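Local coordinates for probable glutathione S-transferase (Pseudomonas aeruginosa, PDB 6JWK), which acts as a maleylpyruvate isomerase of the zeta class of glutathione transferases, a family generally associated with maleylacetoacetate isomerase and glutathione transferase activity, at residues Asp126-Arg129 / Trp130-Trp134; Asp103-Pro106 / Leu107-Arg111. One frame throughout, in Å; residues are numbered along the deposited sequence.

Contact 1: Asp126-Arg129 / Trp130-Trp134; sequences DRQR and WYAHW
Asp126 to Arg129 hand their carbonyls to Trp130 through His133, four residues on, in regular alpha-helical bonding near the start of helix 124-149. Trp130 N reaches Asp126 O at 2.9 Å, and the straightest of the four bonds runs from Tyr131 N to Arg127 O, with an N-H...O angle of 167°. Ala132 N follows on Gln128 O and His133 N on Arg129 O. The helix itself sets Trp130 CB 3.3 Å from Arg127 O; CG anti to the backbone N (chi1 158°) then swings the indole off the helix, with that oxygen near the plane of the ring at its edge. The indole is buried, and its NE1 is bonded to Leu107 O. One turn further on, Trp134 brings its NE1 over the centre of the Trp130 ring, 3.2 Å above the plane, while Trp130 CD1 lies in the plane of the Trp134 indole at its edge. His133 in turn sets CD2 over a face of Trp134, offset toward the rim. Tyr115 of the second subunit meets the rings of Trp130, His133 and Trp134, so this aromatic group belongs to the dimer interface. Asp126 and Arg129 form a salt bridge one turn apart; Arg127 points away from this pair and sends NH1 to Ile122 O. A bend in the Arg129 chain at chi3 turns the guanidinium edge toward the carboxylate; NH2 meets OD1 of Asp126 on its anti side at 2.6 Å, with NE making a weaker bond to the same oxygen.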
loop_
_atom_site.group_PDB
_atom_site.type_symbol
_atom_site.label_atom_id
_atom_site.label_comp_id
_atom_site.label_asym_id
_atom_site.label_seq_id
_atom_site.Cartn_x
_atom_site.Cartn_y
_atom_site.Cartn_z
ATOM N N ASP B 126 0.416 1.232 -26.416
ATOM C CA ASP B 126 -0.765 1.175 -25.510
ATOM C C ASP B 126 -0.256 1.042 -24.071
ATOM O O ASP B 126 -0.891 1.618 -23.204
ATOM C CB ASP B 126 -1.742 0.083 -25.934
ATOM C CG ASP B 126 -2.411 0.435 -27.245
ATOM O OD1 ASP B 126 -3.046 1.507 -27.302
ATOM O OD2 ASP B 126 -2.246 -0.339 -28.194
ATOM N N ARG B 127 0.846 0.319 -23.868
ATOM C CA ARG B 127 1.525 0.161 -22.551
ATOM C C ARG B 127 1.942 1.536 -22.021
ATOM O O ARG B 127 1.513 1.863 -20.884
ATOM C CB ARG B 127 2.722 -0.786 -22.639
ATOM C CG ARG B 127 2.384 -2.164 -22.101
ATOM C CD ARG B 127 2.981 -3.282 -22.895
ATOM N NE ARG B 127 4.396 -3.063 -23.110
ATOM C CZ ARG B 127 5.047 -3.485 -24.177
ATOM N NH1 ARG B 127 4.405 -4.128 -25.128
ATOM N NH2 ARG B 127 6.330 -3.255 -24.296
ATOM N N GLN B 128 2.751 2.274 -22.804
ATOM C CA GLN B 128 3.032 3.728 -22.651
ATOM C C GLN B 128 1.795 4.470 -22.128
ATOM O O GLN B 128 1.922 5.185 -21.093
ATOM C CB GLN B 128 3.453 4.317 -24.006
ATOM C CG GLN B 128 3.097 5.801 -24.183
ATOM C CD GLN B 128 3.971 6.509 -23.205
ATOM O OE1 GLN B 128 4.955 5.917 -22.785
ATOM N NE2 GLN B 128 3.587 7.688 -22.768
ATOM N N ARG B 129 0.664 4.418 -22.841
ATOM C CA ARG B 129 -0.557 5.225 -22.516
ATOM C C ARG B 129 -1.208 4.737 -21.203
ATOM O O ARG B 129 -1.789 5.545 -20.421
ATOM C CB ARG B 129 -1.589 5.143 -23.651
ATOM C CG ARG B 129 -1.197 5.906 -24.924
ATOM C CD ARG B 129 -2.147 5.829 -26.131
ATOM N NE ARG B 129 -2.779 4.520 -26.135
ATOM C CZ ARG B 129 -4.009 4.237 -25.675
ATOM N NH1 ARG B 129 -4.813 5.197 -25.234
ATOM N NH2 ARG B 129 -4.429 2.981 -25.672
ATOM N N TRP B 130 -1.179 3.435 -20.952
ATOM C CA TRP B 130 -1.643 2.903 -19.641
ATOM C C TRP B 130 -0.792 3.551 -18.539
ATOM O O TRP B 130 -1.379 4.069 -17.599
ATOM C CB TRP B 130 -1.537 1.372 -19.656
ATOM C CG TRP B 130 -1.461 0.657 -18.347
ATOM C CD1 TRP B 130 -0.363 0.493 -17.543
ATOM C CD2 TRP B 130 -2.498 -0.158 -17.784
ATOM N NE1 TRP B 130 -0.668 -0.321 -16.486
ATOM C CE2 TRP B 130 -1.970 -0.740 -16.612
ATOM C CE3 TRP B 130 -3.831 -0.427 -18.140
ATOM C CZ2 TRP B 130 -2.737 -1.577 -15.798
ATOM C CZ3 TRP B 130 -4.584 -1.262 -17.332
ATOM C CH2 TRP B 130 -4.047 -1.803 -16.162
ATOM N N TYR B 131 0.530 3.457 -18.664
ATOM C CA TYR B 131 1.524 3.922 -17.662
ATOM C C TYR B 131 1.210 5.388 -17.333
ATOM O O TYR B 131 1.067 5.775 -16.127
ATOM C CB TYR B 131 2.941 3.666 -18.172
ATOM C CG TYR B 131 3.989 3.631 -17.094
ATOM C CD1 TYR B 131 4.397 4.777 -16.418
ATOM C CD2 TYR B 131 4.593 2.437 -16.768
ATOM C CE1 TYR B 131 5.375 4.721 -15.437
ATOM C CE2 TYR B 131 5.571 2.368 -15.791
ATOM C CZ TYR B 131 5.974 3.514 -15.132
ATOM O OH TYR B 131 6.945 3.367 -14.169
ATOM N N ALA B 132 0.999 6.170 -18.393
ATOM C CA ALA B 132 0.898 7.640 -18.334
ATOM C C ALA B 132 -0.452 8.009 -17.739
ATOM O O ALA B 132 -0.534 9.021 -17.018
ATOM C CB ALA B 132 1.116 8.241 -19.718
ATOM N N HIS B 133 -1.487 7.181 -17.935
ATOM C CA HIS B 133 -2.825 7.451 -17.341
ATOM C C HIS B 133 -2.751 7.326 -15.793
ATOM O O HIS B 133 -3.253 8.200 -15.097
ATOM C CB HIS B 133 -3.922 6.562 -17.981
ATOM C CG HIS B 133 -5.241 6.645 -17.279
ATOM N ND1 HIS B 133 -6.064 7.762 -17.352
ATOM C CD2 HIS B 133 -5.871 5.771 -16.459
ATOM C CE1 HIS B 133 -7.152 7.556 -16.639
ATOM N NE2 HIS B 133 -7.044 6.354 -16.059
ATOM N N TRP B 134 -2.210 6.248 -15.262
ATOM C CA TRP B 134 -2.205 5.996 -13.803
ATOM C C TRP B 134 -1.232 7.020 -13.189
ATOM O O TRP B 134 -1.522 7.556 -12.088
ATOM C CB TRP B 134 -1.832 4.534 -13.524
ATOM C CG TRP B 134 -2.771 3.553 -14.164
ATOM C CD1 TRP B 134 -2.431 2.550 -15.017
ATOM C CD2 TRP B 134 -4.201 3.524 -14.061
ATOM N NE1 TRP B 134 -3.552 1.892 -15.449
ATOM C CE2 TRP B 134 -4.655 2.481 -14.897
ATOM C CE3 TRP B 134 -5.150 4.244 -13.331
ATOM C CZ2 TRP B 134 -6.007 2.166 -15.042
ATOM C CZ3 TRP B 134 -6.488 3.915 -13.442
ATOM C CH2 TRP B 134 -6.909 2.885 -14.287
#

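Contact 2: Asp103-Pro106 / Leu107-Arg111; sequences DIHP and LNNVR. With SO4 (sulfate ion), chain I.
From Ile104 to Asn108 the backbone makes a short helical turn with i-to-i+3 hydrogen bonds: Leu107 N to Ile104 O at 3.2 Å, and Asn108 N to His105 O at 2.9 Å with the donor well above the carbonyl plane. The chain then leaves this turn at Asn109, the N-cap of helix 110-120. Asn109 OD1 accepts from Arg111 N at 3.1 Å, in the carbonyl plane and on a lone pair, capping the first turn of that helix. Across the turn, His105 binds a sulfate, probably from the crystallisation liquor, and Asn109 lies beside it. With CG anti to its backbone N (chi1 -177°), His105 carries its imidazole out along the chain toward Asn109; NE2 comes 3.7 Å from Asn109 ND2, with the ring and amide planes 46° apart. The sulfate lies off the edge of the imidazole, in the ring plane, and NE2 donates to its O1 at 3.2 Å. Val110 N adds a weak bond to O2 at the helix start, and Ser10 N of helix 10-22 gives another, so the anion sits where the thioredoxin-like and helical domains of the GST fold meet. Leu107 packs on Trp134 of helix 124-149 and on Pro106 of the second subunit. Asp103 OD2 bonds Gln65 of that subunit, and Arg111 NH1 reaches its Asp103 O. The same NH1 donates at 2.7 Å to a water in the guanidinium plane, and this water passes a hydrogen to Pro106 O.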
loop_
_atom_site.group_PDB
_atom_site.type_symbol
_atom_site.label_atom_id
_atom_site.label_comp_id
_atom_site.label_asym_id
_atom_site.label_seq_id
_atom_site.Cartn_x
_atom_site.Cartn_y
_atom_site.Cartn_z
ATOM N N ASP B 103 -1.840 3.213 -5.315
ATOM C CA ASP B 103 -2.702 3.768 -6.396
ATOM C C ASP B 103 -1.906 4.073 -7.651
ATOM O O ASP B 103 -2.557 4.366 -8.670
ATOM C CB ASP B 103 -3.470 5.004 -5.937
ATOM C CG ASP B 103 -4.474 4.685 -4.823
ATOM O OD1 ASP B 103 -4.690 3.472 -4.564
ATOM O OD2 ASP B 103 -4.976 5.628 -4.190
ATOM N N ILE B 104 -0.569 4.066 -7.608
ATOM C CA ILE B 104 0.231 4.310 -8.853
ATOM C C ILE B 104 1.094 3.095 -9.182
ATOM O O ILE B 104 0.828 2.424 -10.232
ATOM C CB ILE B 104 1.108 5.572 -8.757
ATOM C CG1 ILE B 104 0.323 6.792 -8.294
ATOM C CG2 ILE B 104 1.789 5.789 -10.087
ATOM C CD1 ILE B 104 1.177 8.033 -8.115
ATOM N N HIS B 105 2.112 2.834 -8.354
ATOM C CA HIS B 105 3.196 1.873 -8.659
ATOM C C HIS B 105 2.640 0.487 -8.984
ATOM O O HIS B 105 3.098 -0.126 -9.945
ATOM C CB HIS B 105 4.217 1.795 -7.534
ATOM C CG HIS B 105 5.324 0.883 -7.904
ATOM N ND1 HIS B 105 6.131 1.144 -8.989
ATOM C CD2 HIS B 105 5.681 -0.323 -7.416
ATOM C CE1 HIS B 105 6.967 0.134 -9.134
ATOM N NE2 HIS B 105 6.697 -0.774 -8.182
ATOM N N PRO B 106 1.660 -0.082 -8.238
ATOM C CA PRO B 106 1.233 -1.460 -8.529
ATOM C C PRO B 106 0.693 -1.685 -9.957
ATOM O O PRO B 106 0.825 -2.791 -10.467
ATOM C CB PRO B 106 0.118 -1.720 -7.530
ATOM C CG PRO B 106 0.445 -0.784 -6.380
ATOM C CD PRO B 106 0.951 0.484 -7.087
ATOM N N LEU B 107 0.128 -0.657 -10.569
ATOM C CA LEU B 107 -0.396 -0.739 -11.959
ATOM C C LEU B 107 0.744 -0.633 -12.972
ATOM O O LEU B 107 0.540 -1.085 -14.090
ATOM C CB LEU B 107 -1.435 0.355 -12.169
ATOM C CG LEU B 107 -2.560 0.340 -11.143
ATOM C CD1 LEU B 107 -3.576 1.424 -11.429
ATOM C CD2 LEU B 107 -3.220 -1.011 -11.163
ATOM N N ASN B 108 1.912 -0.102 -12.584
ATOM C CA ASN B 108 2.990 0.333 -13.513
ATOM C C ASN B 108 4.247 -0.514 -13.255
ATOM O O ASN B 108 5.265 -0.199 -13.770
ATOM C CB ASN B 108 3.163 1.853 -13.432
ATOM C CG ASN B 108 2.057 2.595 -14.159
ATOM O OD1 ASN B 108 1.227 1.996 -14.876
ATOM N ND2 ASN B 108 1.972 3.890 -13.926
ATOM N N ASN B 109 4.090 -1.605 -12.523
ATOM C CA ASN B 109 5.093 -2.633 -12.138
ATOM C C ASN B 109 5.614 -3.310 -13.414
ATOM O O ASN B 109 4.807 -3.494 -14.358
ATOM C CB ASN B 109 4.362 -3.698 -11.296
ATOM C CG ASN B 109 5.198 -4.422 -10.269
ATOM O OD1 ASN B 109 5.917 -5.379 -10.581
ATOM N ND2 ASN B 109 5.044 -4.020 -9.017
ATOM N N VAL B 110 6.853 -3.807 -13.417
ATOM C CA VAL B 110 7.310 -4.698 -14.522
ATOM C C VAL B 110 6.385 -5.929 -14.609
ATOM O O VAL B 110 5.961 -6.261 -15.700
ATOM C CB VAL B 110 8.794 -5.068 -14.393
ATOM C CG1 VAL B 110 9.151 -5.629 -13.025
ATOM C CG2 VAL B 110 9.175 -6.026 -15.498
ATOM N N ARG B 111 6.027 -6.512 -13.492
ATOM C CA ARG B 111 5.176 -7.669 -13.480
ATOM C C ARG B 111 3.867 -7.403 -14.252
ATOM O O ARG B 111 3.485 -8.177 -15.078
ATOM C CB ARG B 111 5.048 -8.214 -12.036
ATOM C CG ARG B 111 3.673 -8.349 -11.440
ATOM C CD ARG B 111 3.649 -8.739 -9.960
ATOM N NE ARG B 111 2.701 -7.916 -9.236
ATOM C CZ ARG B 111 1.759 -8.351 -8.422
ATOM N NH1 ARG B 111 0.978 -7.487 -7.849
ATOM N NH2 ARG B 111 1.605 -9.635 -8.161
HETATM S S SO4 I . 9.372 -2.908 -9.729
HETATM O O1 SO4 I . 9.254 -2.726 -8.312
HETATM O O2 SO4 I . 8.133 -3.317 -10.306
HETATM O O3 SO4 I . 9.748 -1.682 -10.405
HETATM O O4 SO4 I . 10.358 -3.924 -9.953
HETATM O O HOH W 1 1.896 -5.249 -9.069
#

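In the fold
Contact 2 comes first along the chain, spanning the short helix 105-108 and the start of helix 110-120; contact 1 follows helix 110-120, early in helix 124-149. Both belong to the helical C-terminal domain, their centres about 11 Å apart, and they touch directly. Trp134 CD2 packs on Leu107 CD1 at 3.4 Å, and Asn108 ND2 reaches Tyr131 O in a weak hydrogen bond. The turn of contact 2 is therefore seated against the aromatic side of helix 124-149. The centre of contact 2 lies about 12 Å from the chain centre and that of contact 1 about 19 Å. Both contacts touch the second subunit, and contact 2 also borders the sulfate site beside helix 10-22.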